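Local atomic coordinates of E3 ubiquitin-protein ligase HERC2 (Homo sapiens, PDB entry 4L1M), a protein that probably attaches ubiquitin to target proteins as a HECT-type E3 ligase, with RCC1-like beta-propeller domains that probably serve as interaction platforms. Residues 118-123 with 129-134; 144-149 with 175-180; 162-167 with 182-187. All blocks are in the same frame, centred on the assembly; numbering follows the deposited sequence.

Interaction 1: residues 118-123 with 129-134; sequences VYSWGC and LGHGDT
Ser-120 points from its strand at the loop 129-134 and gives its hydroxyl to the backbone of Leu-129, OG donating to Leu-129 O over 2.7 Å. The donor lies in the carbonyl plane and on a lone pair, with a C=O...OG angle of 125°. OG sits between the backbone N and the carbonyl carbon of its own residue (chi1 65°), which turns it to the loop; a serine is short enough to reach a main-chain oxygen so close to the strand. The imidazole of His-131 comes up to the same hydroxyl, NE2 2.7 Å from Ser-120 OG, and Leu-129 O lies above one face of the ring, offset toward the rim. Histidine suits this place because its ring is long enough to bring a nitrogen back to the strand. Leu-129 completes the contact with its branched end, which lies along the backbone carbonyls of 121-123. Its CD2 meets Cys-123 O at 3.2 Å and Trp-121 O at 3.5 Å, while CD1 meets Gly-122 O at 3.5 Å; the fork of a leucine lets one side chain cover all three peptides. Gly-122 has backbone angles at which a CB would press on the preceding carbonyl. Strand 118-122 runs between strands 108-113 and 140-142; Leu-129 also touches His-108, His-131 reaches Lys-141, and Trp-121, directed away from the loop, meets the ring of Tyr-109.

Interaction 2: residues 144-149 with 175-180; sequences SAFSGK and YTWGRG
A cluster of three aromatic rings joins two successive blades of the beta-propeller here: Phe-146 comes from the short 3-10 turn that follows the outermost strand of one blade, and Tyr-175 and Trp-177 stand on the third strand, 174-178, of the next. The phenyl ring is the wedge. Its edge is directed at the face of Tyr-175 in a T-shaped (edge-to-face) pair, centroids 5.8 Å apart and planes at 87°. CE1 of Phe-146 is the atom over that face, 4.1 Å from Tyr-175 CG and offset toward the rim, and CZ of Phe-146 packs 4.1 Å from Tyr-175 CB. The two side chains lie alongside each other with antiparallel directions. Trp-177 comes from the other direction, its six-membered ring inclined at 58° to the phenyl, so that the pair is neither stacked nor edge-to-face; Phe-146 CE2 is 3.7 Å from Trp-177 CH2, and Trp-177 CZ3 lies at the phenyl edge in its plane. A chi1 of 64° brings the indole round to this meeting. Large flat side chains suit this place because one phenyl can touch two residues spaced two apart on a strand, whose CB atoms project to the same side. The hydroxyl of Tyr-175 is hydrogen-bonded to Glu-173 OE1. Pro-196 touches both Phe-146 and Trp-177, while Val-118, of the blade that Phe-146 follows, packs on the phenyl. The domain is a seven-bladed beta-propeller of four-stranded antiparallel blades, as in RCC1, and this cluster packs the turn after one blade's outer strand against the third strand of the next.

Interaction 3: residues 162-167 with 182-187; sequences STYSAA and YGRLGH
Arg-184 lays the aliphatic part of its side chain over one face of Tyr-164. CD makes a CH-pi contact, 3.7 Å from the centroid of the Tyr-164 ring and 21° off its normal, and CB and CG extend the cover across the same ring. A chi1 of 71° starts the chain across the tyrosine, and a bend further along, at chi3, then carries the guanidinium past the rim. Its plane is turned 69° from the ring, so the cationic group does not stack; Tyr-164 CD1 lies near the guanidinium edge instead. Arg-184 NH2 comes within 3.0 Å of Thr-163 OG1, the threonine side chain standing roughly perpendicular to the arginine, while NE is hydrogen-bonded to Asn-181 O. Leu-185 lies antiparallel to the tyrosine side chain, with CD2 3.9 Å from Tyr-164 CD2. Arginine thus suits its place twice over, offering methylenes to the ring and N-H groups beyond it. The phenol of Tyr-164 is hydrogen-bonded to Thr-219 OG1 and Gly-213 N, in the next blade, and Thr-219 OG1 is also hydrogen-bonded to Arg-184 O. Gly-183 and Gly-186, both with positive phi, bound a type I turn closed by Gly-186 N to Gly-183 O (3.0 Å). A glycine-rich loop folded back on its own blade while touching the next is consistent with the repeat of the RCC1-like propeller.

Interactions 1 and 3 lie in successive blades, sheets 97-142 and 155-198, with centres about 14 Å apart; interaction 2 bridges them, its centre about 9 Å from interaction 1 and 11 Å from interaction 3. Along the chain interaction 1 closes before the others open, whereas 2 and 3 interleave their segments. Trp-177 of interaction 2 packs with NE1 against Leu-129 and Gly-130 of interaction 1, while Thr-176 OG1 hydrogen-bonds to Leu-185 O of interaction 3. Thr-176 thus stands to Leu-185 as Ser-120 does to Leu-129, a repeated strand-to-loop link. Interactions 1 and 3 each tie a loop to its own blade, and interaction 2 joins the two blades.

Interaction 1: residues 118-123 with 129-134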
loop_
_atom_site.group_PDB
_atom_site.type_symbol
_atom_site.label_atom_id
_atom_site.label_comp_id
_atom_site.label_asym_id
_atom_site.label_seq_id
_atom_site.Cartn_x
_atom_site.Cartn_y
_atom_site.Cartn_z
ATOM N N VAL A 118 -15.651 -9.616 0.300
ATOM C CA VAL A 118 -14.481 -9.079 1.022
ATOM C C VAL A 118 -14.359 -9.763 2.379
ATOM O O VAL A 118 -15.359 -9.924 3.081
ATOM C CB VAL A 118 -14.610 -7.570 1.245
ATOM C CG1 VAL A 118 -13.370 -7.018 1.918
ATOM C CG2 VAL A 118 -14.836 -6.858 -0.069
ATOM N N TYR A 119 -13.148 -10.189 2.728
ATOM C CA TYR A 119 -12.886 -10.849 4.007
ATOM C C TYR A 119 -11.963 -9.991 4.815
ATOM O O TYR A 119 -11.113 -9.306 4.260
ATOM C CB TYR A 119 -12.203 -12.202 3.807
ATOM C CG TYR A 119 -13.033 -13.186 3.063
ATOM C CD1 TYR A 119 -13.185 -13.093 1.689
ATOM C CD2 TYR A 119 -13.678 -14.226 3.732
ATOM C CE1 TYR A 119 -13.949 -14.017 0.992
ATOM C CE2 TYR A 119 -14.436 -15.159 3.051
ATOM C CZ TYR A 119 -14.569 -15.049 1.681
ATOM O OH TYR A 119 -15.342 -15.952 0.998
ATOM N N SER A 120 -12.120 -10.026 6.129
ATOM C CA SER A 120 -11.221 -9.266 7.006
ATOM C C SER A 120 -10.853 -10.094 8.202
ATOM O O SER A 120 -11.632 -10.937 8.642
ATOM C CB SER A 120 -11.880 -7.962 7.461
ATOM O OG SER A 120 -13.010 -8.235 8.271
ATOM N N TRP A 121 -9.664 -9.884 8.713
ATOM C CA TRP A 121 -9.290 -10.491 9.984
ATOM C C TRP A 121 -8.144 -9.740 10.653
ATOM O O TRP A 121 -7.583 -8.794 10.080
ATOM C CB TRP A 121 -8.983 -11.991 9.820
ATOM C CG TRP A 121 -7.756 -12.356 9.034
ATOM C CD1 TRP A 121 -6.614 -12.907 9.539
ATOM C CD2 TRP A 121 -7.555 -12.261 7.615
ATOM N NE1 TRP A 121 -5.713 -13.126 8.539
ATOM C CE2 TRP A 121 -6.259 -12.738 7.350
ATOM C CE3 TRP A 121 -8.321 -11.790 6.556
ATOM C CZ2 TRP A 121 -5.718 -12.780 6.060
ATOM C CZ3 TRP A 121 -7.790 -11.843 5.256
ATOM C CH2 TRP A 121 -6.504 -12.327 5.027
ATOM N N GLY A 122 -7.821 -10.161 11.878
ATOM C CA GLY A 122 -6.794 -9.517 12.678
ATOM C C GLY A 122 -7.414 -8.687 13.771
ATOM O O GLY A 122 -8.464 -9.050 14.315
ATOM N N CYS A 123 -6.756 -7.577 14.098
ATOM C CA CYS A 123 -7.199 -6.667 15.156
ATOM C C CYS A 123 -8.526 -5.988 14.823
ATOM O O CYS A 123 -8.761 -5.566 13.683
ATOM C CB CYS A 123 -6.145 -5.607 15.398
ATOM S SG CYS A 123 -6.478 -4.584 16.855
ATOM N N LEU A 129 -12.399 -3.991 11.041
ATOM C CA LEU A 129 -12.728 -5.207 10.305
ATOM C C LEU A 129 -14.058 -5.100 9.557
ATOM O O LEU A 129 -14.340 -5.932 8.684
ATOM C CB LEU A 129 -12.734 -6.429 11.235
ATOM C CG LEU A 129 -11.423 -6.644 11.996
ATOM C CD1 LEU A 129 -11.501 -7.832 12.948
ATOM C CD2 LEU A 129 -10.223 -6.773 11.044
ATOM N N GLY A 130 -14.885 -4.118 9.914
ATOM C CA GLY A 130 -16.114 -3.851 9.176
ATOM C C GLY A 130 -17.337 -4.717 9.489
ATOM O O GLY A 130 -18.305 -4.686 8.753
ATOM N N HIS A 131 -17.319 -5.460 10.590
ATOM C CA HIS A 131 -18.441 -6.341 10.955
ATOM C C HIS A 131 -19.419 -5.730 11.945
ATOM O O HIS A 131 -20.285 -6.423 12.447
ATOM C CB HIS A 131 -17.919 -7.648 11.527
ATOM C CG HIS A 131 -16.915 -8.308 10.649
ATOM N ND1 HIS A 131 -17.215 -8.750 9.376
ATOM C CD2 HIS A 131 -15.602 -8.574 10.841
ATOM C CE1 HIS A 131 -16.129 -9.266 8.826
ATOM N NE2 HIS A 131 -15.139 -9.177 9.695
ATOM N N GLY A 132 -19.302 -4.439 12.219
ATOM C CA GLY A 132 -20.235 -3.772 13.136
ATOM C C GLY A 132 -19.980 -4.029 14.615
ATOM O O GLY A 132 -20.875 -3.858 15.428
ATOM N N ASP A 133 -18.759 -4.435 14.958
ATOM C CA ASP A 133 -18.320 -4.534 16.349
ATOM C C ASP A 133 -16.813 -4.288 16.386
ATOM O O ASP A 133 -16.248 -3.896 15.387
ATOM C CB ASP A 133 -18.693 -5.898 16.940
ATOM C CG ASP A 133 -18.036 -7.065 16.200
ATOM O OD1 ASP A 133 -16.868 -6.943 15.791
ATOM O OD2 ASP A 133 -18.684 -8.113 16.032
ATOM N N THR A 134 -16.162 -4.510 17.522
ATOM C CA THR A 134 -14.708 -4.271 17.620
ATOM C C THR A 134 -13.945 -5.536 18.063
ATOM O O THR A 134 -12.879 -5.447 18.660
ATOM C CB THR A 134 -14.385 -3.115 18.602
ATOM O OG1 THR A 134 -14.624 -3.552 19.942
ATOM C CG2 THR A 134 -15.231 -1.845 18.303
#

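Interaction 2: residues 144-149 with 175-180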
loop_
_atom_site.group_PDB
_atom_site.type_symbol
_atom_site.label_atom_id
_atom_site.label_comp_id
_atom_site.label_asym_id
_atom_site.label_seq_id
_atom_site.Cartn_x
_atom_site.Cartn_y
_atom_site.Cartn_z
ATOM N N SER A 144 -20.253 -8.831 5.511
ATOM C CA SER A 144 -21.569 -8.972 4.907
ATOM C C SER A 144 -22.112 -7.660 4.319
ATOM O O SER A 144 -22.898 -7.689 3.399
ATOM C CB SER A 144 -22.558 -9.557 5.903
ATOM O OG SER A 144 -22.753 -8.655 6.968
ATOM N N ALA A 145 -21.671 -6.514 4.812
ATOM C CA ALA A 145 -22.041 -5.247 4.177
ATOM C C ALA A 145 -21.767 -5.231 2.655
ATOM O O ALA A 145 -22.445 -4.538 1.933
ATOM C CB ALA A 145 -21.320 -4.087 4.851
ATOM N N PHE A 146 -20.777 -5.971 2.169
ATOM C CA PHE A 146 -20.486 -5.972 0.741
ATOM C C PHE A 146 -21.085 -7.170 -0.019
ATOM O O PHE A 146 -21.028 -7.200 -1.248
ATOM C CB PHE A 146 -18.973 -5.936 0.504
ATOM C CG PHE A 146 -18.337 -4.638 0.875
ATOM C CD1 PHE A 146 -18.787 -3.442 0.318
ATOM C CD2 PHE A 146 -17.287 -4.599 1.782
ATOM C CE1 PHE A 146 -18.205 -2.241 0.669
ATOM C CE2 PHE A 146 -16.692 -3.407 2.126
ATOM C CZ PHE A 146 -17.145 -2.230 1.567
ATOM N N SER A 147 -21.641 -8.146 0.695
ATOM C CA SER A 147 -22.212 -9.327 0.055
ATOM C C SER A 147 -23.587 -9.033 -0.559
ATOM O O SER A 147 -24.251 -8.068 -0.176
ATOM C CB SER A 147 -22.275 -10.510 1.034
ATOM O OG SER A 147 -21.045 -11.237 1.010
ATOM N N GLY A 148 -23.977 -9.859 -1.536
ATOM C CA GLY A 148 -25.244 -9.706 -2.265
ATOM C C GLY A 148 -25.458 -8.407 -3.052
ATOM O O GLY A 148 -26.597 -8.066 -3.359
ATOM N N LYS A 149 -24.377 -7.701 -3.401
ATOM C CA LYS A 149 -24.454 -6.453 -4.179
ATOM C C LYS A 149 -24.719 -6.773 -5.669
ATOM O O LYS A 149 -24.479 -7.894 -6.123
ATOM C CB LYS A 149 -23.169 -5.628 -4.010
ATOM N N TYR A 175 -15.676 3.512 0.076
ATOM C CA TYR A 175 -16.172 3.208 1.419
ATOM C C TYR A 175 -14.972 3.177 2.324
ATOM O O TYR A 175 -13.948 2.643 1.940
ATOM C CB TYR A 175 -16.896 1.842 1.447
ATOM C CG TYR A 175 -18.245 1.886 0.756
ATOM C CD1 TYR A 175 -18.344 1.755 -0.616
ATOM C CD2 TYR A 175 -19.405 2.104 1.475
ATOM C CE1 TYR A 175 -19.566 1.815 -1.250
ATOM C CE2 TYR A 175 -20.630 2.186 0.855
ATOM C CZ TYR A 175 -20.716 2.039 -0.511
ATOM O OH TYR A 175 -21.958 2.108 -1.139
ATOM N N THR A 176 -15.087 3.777 3.505
ATOM C CA THR A 176 -14.037 3.704 4.502
ATOM C C THR A 176 -14.639 3.288 5.832
ATOM O O THR A 176 -15.840 3.426 6.036
ATOM C CB THR A 176 -13.355 5.054 4.696
ATOM O OG1 THR A 176 -14.352 6.068 4.857
ATOM C CG2 THR A 176 -12.482 5.398 3.489
ATOM N N TRP A 177 -13.816 2.715 6.716
ATOM C CA TRP A 177 -14.274 2.318 8.058
ATOM C C TRP A 177 -13.093 2.056 8.978
ATOM O O TRP A 177 -11.965 1.929 8.528
ATOM C CB TRP A 177 -15.228 1.111 7.997
ATOM C CG TRP A 177 -14.631 -0.179 7.482
ATOM C CD1 TRP A 177 -14.202 -1.242 8.234
ATOM C CD2 TRP A 177 -14.415 -0.555 6.112
ATOM N NE1 TRP A 177 -13.726 -2.239 7.427
ATOM C CE2 TRP A 177 -13.837 -1.849 6.122
ATOM C CE3 TRP A 177 -14.636 0.079 4.877
ATOM C CZ2 TRP A 177 -13.495 -2.528 4.948
ATOM C CZ3 TRP A 177 -14.276 -0.597 3.705
ATOM C CH2 TRP A 177 -13.729 -1.892 3.750
ATOM N N GLY A 178 -13.372 1.985 10.275
ATOM C CA GLY A 178 -12.321 1.828 11.301
ATOM C C GLY A 178 -12.225 3.084 12.138
ATOM O O GLY A 178 -13.221 3.773 12.336
ATOM N N ARG A 179 -11.017 3.392 12.612
ATOM C CA ARG A 179 -10.799 4.555 13.489
ATOM C C ARG A 179 -11.005 5.828 12.724
ATOM O O ARG A 179 -10.692 5.912 11.550
ATOM C CB ARG A 179 -9.406 4.538 14.079
ATOM C CG ARG A 179 -9.176 3.451 15.108
ATOM C CD ARG A 179 -9.796 3.819 16.441
ATOM N NE ARG A 179 -9.419 2.869 17.510
ATOM C CZ ARG A 179 -9.951 2.856 18.740
ATOM N NH1 ARG A 179 -10.903 3.715 19.085
ATOM N NH2 ARG A 179 -9.537 1.978 19.636
ATOM N N GLY A 180 -11.542 6.832 13.404
ATOM C CA GLY A 180 -11.950 8.078 12.752
ATOM C C GLY A 180 -11.110 9.288 13.106
ATOM O O GLY A 180 -11.324 10.355 12.552
#

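Interaction 3: residues 162-167 with 182-187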
loop_
_atom_site.group_PDB
_atom_site.type_symbol
_atom_site.label_atom_id
_atom_site.label_comp_id
_atom_site.label_asym_id
_atom_site.label_seq_id
_atom_site.Cartn_x
_atom_site.Cartn_y
_atom_site.Cartn_z
ATOM N N SER A 162 -3.228 1.864 9.093
ATOM C CA SER A 162 -2.768 1.234 10.341
ATOM C C SER A 162 -3.952 0.883 11.219
ATOM O O SER A 162 -3.929 -0.143 11.887
ATOM C CB SER A 162 -1.791 2.139 11.099
ATOM O OG SER A 162 -2.403 3.372 11.394
ATOM N N THR A 163 -4.989 1.717 11.196
ATOM C CA THR A 163 -6.156 1.498 12.042
ATOM C C THR A 163 -7.507 1.610 11.335
ATOM O O THR A 163 -8.544 1.708 11.994
ATOM C CB THR A 163 -6.151 2.498 13.216
ATOM O OG1 THR A 163 -6.220 3.826 12.702
ATOM C CG2 THR A 163 -4.895 2.327 14.067
ATOM N N TYR A 164 -7.500 1.623 10.007
ATOM C CA TYR A 164 -8.734 1.744 9.248
ATOM C C TYR A 164 -8.625 1.011 7.930
ATOM O O TYR A 164 -7.616 0.357 7.676
ATOM C CB TYR A 164 -9.139 3.208 9.066
ATOM C CG TYR A 164 -8.218 4.097 8.264
ATOM C CD1 TYR A 164 -6.906 4.348 8.665
ATOM C CD2 TYR A 164 -8.694 4.773 7.152
ATOM C CE1 TYR A 164 -6.083 5.199 7.931
ATOM C CE2 TYR A 164 -7.878 5.622 6.426
ATOM C CZ TYR A 164 -6.579 5.834 6.811
ATOM O OH TYR A 164 -5.787 6.696 6.065
ATOM N N SER A 165 -9.685 1.087 7.123
ATOM C CA SER A 165 -9.807 0.285 5.928
ATOM C C SER A 165 -10.584 1.060 4.848
ATOM O O SER A 165 -11.345 1.993 5.153
ATOM C CB SER A 165 -10.544 -1.019 6.264
ATOM O OG SER A 165 -9.863 -1.773 7.257
ATOM N N ALA A 166 -10.398 0.670 3.589
ATOM C CA ALA A 166 -11.208 1.231 2.521
ATOM C C ALA A 166 -11.485 0.210 1.423
ATOM O O ALA A 166 -10.824 -0.848 1.342
ATOM C CB ALA A 166 -10.549 2.466 1.940
ATOM N N ALA A 167 -12.473 0.527 0.584
ATOM C CA ALA A 167 -12.720 -0.258 -0.584
ATOM C C ALA A 167 -13.413 0.553 -1.657
ATOM O O ALA A 167 -14.126 1.493 -1.369
ATOM C CB ALA A 167 -13.547 -1.476 -0.217
ATOM N N TYR A 182 -8.898 12.396 13.615
ATOM C CA TYR A 182 -8.424 13.402 12.678
ATOM C C TYR A 182 -9.087 13.347 11.310
ATOM O O TYR A 182 -8.575 13.909 10.338
ATOM C CB TYR A 182 -6.897 13.356 12.550
ATOM C CG TYR A 182 -6.192 13.610 13.844
ATOM C CD1 TYR A 182 -6.197 14.882 14.408
ATOM C CD2 TYR A 182 -5.516 12.591 14.516
ATOM C CE1 TYR A 182 -5.565 15.138 15.623
ATOM C CE2 TYR A 182 -4.884 12.824 15.729
ATOM C CZ TYR A 182 -4.922 14.107 16.281
ATOM O OH TYR A 182 -4.289 14.390 17.469
ATOM N N GLY A 183 -10.238 12.694 11.225
ATOM C CA GLY A 183 -11.036 12.700 10.003
ATOM C C GLY A 183 -10.535 11.821 8.888
ATOM O O GLY A 183 -10.898 12.025 7.736
ATOM N N ARG A 184 -9.733 10.818 9.216
ATOM C CA ARG A 184 -9.142 9.940 8.210
ATOM C C ARG A 184 -10.161 9.179 7.372
ATOM O O ARG A 184 -9.846 8.742 6.277
ATOM C CB ARG A 184 -8.166 8.935 8.868
ATOM C CG ARG A 184 -8.828 7.845 9.711
ATOM C CD ARG A 184 -7.813 7.116 10.586
ATOM N NE ARG A 184 -7.176 8.060 11.492
ATOM C CZ ARG A 184 -6.079 7.846 12.205
ATOM N NH1 ARG A 184 -5.610 8.803 12.954
ATOM N NH2 ARG A 184 -5.472 6.701 12.189
ATOM N N LEU A 185 -11.359 8.978 7.889
ATOM C CA LEU A 185 -12.397 8.275 7.124
ATOM C C LEU A 185 -13.066 9.177 6.079
ATOM O O LEU A 185 -13.643 8.673 5.116
ATOM C CB LEU A 185 -13.460 7.687 8.055
ATOM C CG LEU A 185 -12.932 6.773 9.156
ATOM C CD1 LEU A 185 -14.051 6.340 10.076
ATOM C CD2 LEU A 185 -12.220 5.559 8.576
ATOM N N GLY A 186 -13.003 10.499 6.268
ATOM C CA GLY A 186 -13.555 11.449 5.285
ATOM C C GLY A 186 -15.058 11.737 5.366
ATOM O O GLY A 186 -15.636 12.222 4.393
ATOM N N HIS A 187 -15.690 11.477 6.509
ATOM C CA HIS A 187 -17.127 11.730 6.644
ATOM C C HIS A 187 -17.460 12.956 7.468
ATOM O O HIS A 187 -18.533 13.033 8.031
ATOM C CB HIS A 187 -17.829 10.517 7.261
ATOM C CG HIS A 187 -17.451 9.231 6.620
ATOM N ND1 HIS A 187 -17.628 9.000 5.272
ATOM C CD2 HIS A 187 -16.877 8.114 7.129
ATOM C CE1 HIS A 187 -17.203 7.787 4.986
ATOM N NE2 HIS A 187 -16.734 7.233 6.092
#